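Local coordinates for protein probable phenazine-specific methyltransferase (Pseudomonas aeruginosa, PDB 2IP2) that transfers a methyl group from S-adenosyl-L-methionine to phenazine-1-carboxylate, giving 5-methylphenazine-1-carboxylate on the pathway to the virulence pigment pyocyanin, at residues Val268-Thr274 and Met324-Val330. Numbering follows the deposited sequence.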
loop_
_atom_site.group_PDB
_atom_site.type_symbol
_atom_site.label_atom_id
_atom_site.label_comp_id
_atom_site.label_asym_id
_atom_site.label_seq_id
_atom_site.Cartn_x
_atom_site.Cartn_y
_atom_site.Cartn_z
ATOM N N VAL A 268 -22.396 6.913 -30.452
ATOM C CA VAL A 268 -21.096 7.327 -29.932
ATOM C C VAL A 268 -20.943 6.583 -28.606
ATOM O O VAL A 268 -21.909 6.446 -27.827
ATOM C CB VAL A 268 -20.983 8.853 -29.761
ATOM C CG1 VAL A 268 -19.913 9.231 -28.751
ATOM C CG2 VAL A 268 -20.686 9.538 -31.121
ATOM N N VAL A 269 -19.740 6.041 -28.380
ATOM C CA VAL A 269 -19.493 5.206 -27.208
ATOM C C VAL A 269 -18.237 5.774 -26.519
ATOM O O VAL A 269 -17.142 5.764 -27.100
ATOM C CB VAL A 269 -19.272 3.707 -27.602
ATOM C CG1 VAL A 269 -18.743 2.868 -26.359
ATOM C CG2 VAL A 269 -20.571 3.093 -28.201
ATOM N N VAL A 270 -18.429 6.333 -25.322
ATOM C CA VAL A 270 -17.353 6.940 -24.570
ATOM C C VAL A 270 -16.877 5.905 -23.540
ATOM O O VAL A 270 -17.689 5.329 -22.766
ATOM C CB VAL A 270 -17.859 8.171 -23.833
ATOM C CG1 VAL A 270 -16.759 8.743 -22.953
ATOM C CG2 VAL A 270 -18.413 9.247 -24.832
ATOM N N ILE A 271 -15.584 5.599 -23.570
ATOM C CA ILE A 271 -15.041 4.600 -22.637
ATOM C C ILE A 271 -14.056 5.377 -21.820
ATOM O O ILE A 271 -13.066 5.849 -22.382
ATOM C CB ILE A 271 -14.335 3.462 -23.403
ATOM C CG1 ILE A 271 -15.317 2.777 -24.350
ATOM C CG2 ILE A 271 -13.718 2.458 -22.435
ATOM C CD1 ILE A 271 -14.632 2.202 -25.581
ATOM N N GLU A 272 -14.332 5.564 -20.509
ATOM C CA GLU A 272 -13.488 6.433 -19.697
ATOM C C GLU A 272 -13.718 6.173 -18.225
ATOM O O GLU A 272 -14.803 5.735 -17.840
ATOM C CB GLU A 272 -13.704 7.922 -20.016
ATOM C CG GLU A 272 -12.339 8.704 -19.953
ATOM C CD GLU A 272 -12.167 9.793 -20.994
ATOM O OE1 GLU A 272 -13.135 10.523 -21.286
ATOM O OE2 GLU A 272 -11.029 9.954 -21.509
ATOM N N ARG A 273 -12.713 6.372 -17.388
ATOM C CA ARG A 273 -13.058 6.311 -15.945
ATOM C C ARG A 273 -13.771 7.599 -15.557
ATOM O O ARG A 273 -13.274 8.662 -15.818
ATOM C CB ARG A 273 -11.842 6.221 -15.048
ATOM C CG ARG A 273 -11.017 5.014 -15.221
ATOM C CD ARG A 273 -10.174 4.836 -13.878
ATOM N NE ARG A 273 -9.567 3.534 -14.016
ATOM C CZ ARG A 273 -8.330 3.376 -14.411
ATOM N NH1 ARG A 273 -7.567 4.459 -14.576
ATOM N NH2 ARG A 273 -7.853 2.159 -14.556
ATOM N N THR A 274 -14.934 7.509 -14.942
ATOM C CA THR A 274 -15.551 8.740 -14.438
ATOM C C THR A 274 -15.805 8.572 -12.932
ATOM O O THR A 274 -15.952 7.455 -12.474
ATOM C CB THR A 274 -16.906 9.055 -15.126
ATOM O OG1 THR A 274 -17.841 8.012 -14.810
ATOM C CG2 THR A 274 -16.759 9.152 -16.625
ATOM N N MET A 324 -11.989 -2.544 -13.837
ATOM C CA MET A 324 -10.966 -1.593 -13.444
ATOM C C MET A 324 -11.473 -0.171 -13.473
ATOM O O MET A 324 -10.848 0.714 -14.080
ATOM C CB MET A 324 -9.733 -1.755 -14.317
ATOM C CG MET A 324 -9.496 -3.219 -14.647
ATOM S SD MET A 324 -7.759 -3.584 -14.766
ATOM C CE MET A 324 -7.061 -2.194 -13.814
ATOM N N GLU A 325 -12.632 0.025 -12.832
ATOM C CA GLU A 325 -13.210 1.339 -12.622
ATOM C C GLU A 325 -13.423 2.143 -13.924
ATOM O O GLU A 325 -13.377 3.369 -13.903
ATOM C CB GLU A 325 -12.409 2.154 -11.565
ATOM C CG GLU A 325 -12.395 1.569 -10.133
ATOM C CD GLU A 325 -13.778 1.491 -9.475
ATOM O OE1 GLU A 325 -14.629 2.354 -9.771
ATOM O OE2 GLU A 325 -14.002 0.578 -8.654
ATOM N N THR A 326 -13.715 1.468 -15.039
ATOM C CA THR A 326 -13.940 2.234 -16.290
ATOM C C THR A 326 -15.419 2.206 -16.646
ATOM O O THR A 326 -16.143 1.311 -16.226
ATOM C CB THR A 326 -13.066 1.765 -17.503
ATOM O OG1 THR A 326 -13.716 2.069 -18.761
ATOM C CG2 THR A 326 -12.814 0.319 -17.461
ATOM N N ARG A 327 -15.870 3.214 -17.372
ATOM C CA ARG A 327 -17.302 3.321 -17.662
ATOM C C ARG A 327 -17.473 3.215 -19.142
ATOM O O ARG A 327 -16.610 3.690 -19.896
ATOM C CB ARG A 327 -17.814 4.678 -17.272
ATOM C CG ARG A 327 -19.107 4.617 -16.551
ATOM C CD ARG A 327 -18.841 5.116 -15.138
ATOM N NE ARG A 327 -19.490 4.296 -14.130
ATOM C CZ ARG A 327 -19.468 4.571 -12.825
ATOM N NH1 ARG A 327 -18.845 5.650 -12.355
ATOM N NH2 ARG A 327 -20.083 3.765 -11.996
ATOM N N MET A 328 -18.610 2.670 -19.567
ATOM C CA MET A 328 -18.939 2.697 -21.001
ATOM C C MET A 328 -20.232 3.489 -21.076
ATOM O O MET A 328 -21.213 3.091 -20.462
ATOM C CB MET A 328 -19.156 1.296 -21.569
ATOM C CG MET A 328 -19.579 1.328 -23.095
ATOM S SD MET A 328 -19.837 -0.327 -23.789
ATOM C CE MET A 328 -21.452 -0.701 -23.091
ATOM N N ILE A 329 -20.209 4.603 -21.784
ATOM C CA ILE A 329 -21.422 5.449 -21.947
ATOM C C ILE A 329 -21.820 5.398 -23.439
ATOM O O ILE A 329 -21.072 5.893 -24.292
ATOM C CB ILE A 329 -21.154 6.878 -21.472
ATOM C CG1 ILE A 329 -20.815 6.898 -19.950
ATOM C CG2 ILE A 329 -22.356 7.801 -21.745
ATOM C CD1 ILE A 329 -20.091 8.198 -19.494
ATOM N N VAL A 330 -22.995 4.805 -23.730
ATOM C CA VAL A 330 -23.504 4.743 -25.105
ATOM C C VAL A 330 -24.534 5.878 -25.329
ATOM O O VAL A 330 -25.464 6.058 -24.517
ATOM C CB VAL A 330 -24.070 3.353 -25.461
ATOM C CG1 VAL A 330 -24.442 3.306 -26.966
ATOM C CG2 VAL A 330 -23.036 2.256 -25.159
HETATM O O HOH W 1 -15.550 4.703 -13.916
#
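The R273 guanidinium meets M324 O at its edge: NE donates to that oxygen at 3.1 Å, only 6° out of the guanidinium plane, and NH2 adds a weak bond to the same acceptor. R273 reaches it because its chain runs extended from CG to NE, R273 CG passing E325 O at 3.2 Å; W287 adds a cation-pi contact. The other flat group, the R327 guanidinium, has T274 OG1 at its edge, in plane. T274 and R327 cross at about a right angle, with R327 CD 3.1 Å from T274 OG1, a tight carbon-oxygen contact. Their main polar partners lie elsewhere: R327 NH2 forms a salt bridge with D321, and T274 OG1 bonds to T302.

The N-to-C directions of strands 268-272 and 326-330 differ by 166°, close to antiparallel. Reciprocal backbone bonds define the hydrogen-bonded pairs V270-I329 and E272-R327; in the first, I329 N donates to V270 O at 2.8 Å, nearly straight at 171°. V269, I271, M328 and V330 share one face, where CG1 of V269 touches CG of M328 at 3.7 Å. On the other, V270 and I329 pair, and I329 packs against helix 302-311. T274 N donates to a water at 3.1 Å.

E272 places its side chain beside R241, a predicted S-adenosyl-L-methionine-binding residue. The backbone hydrogen bonds of V270-I329 and E272-R327 join strands 267-272 and 326-333, neighbours in the seven-stranded Rossmann-like sheet, the second antiparallel to the first as in class I methyltransferases. The contact thus combines backbone pairing with apolar packing on the faces and arginine side-chain contacts.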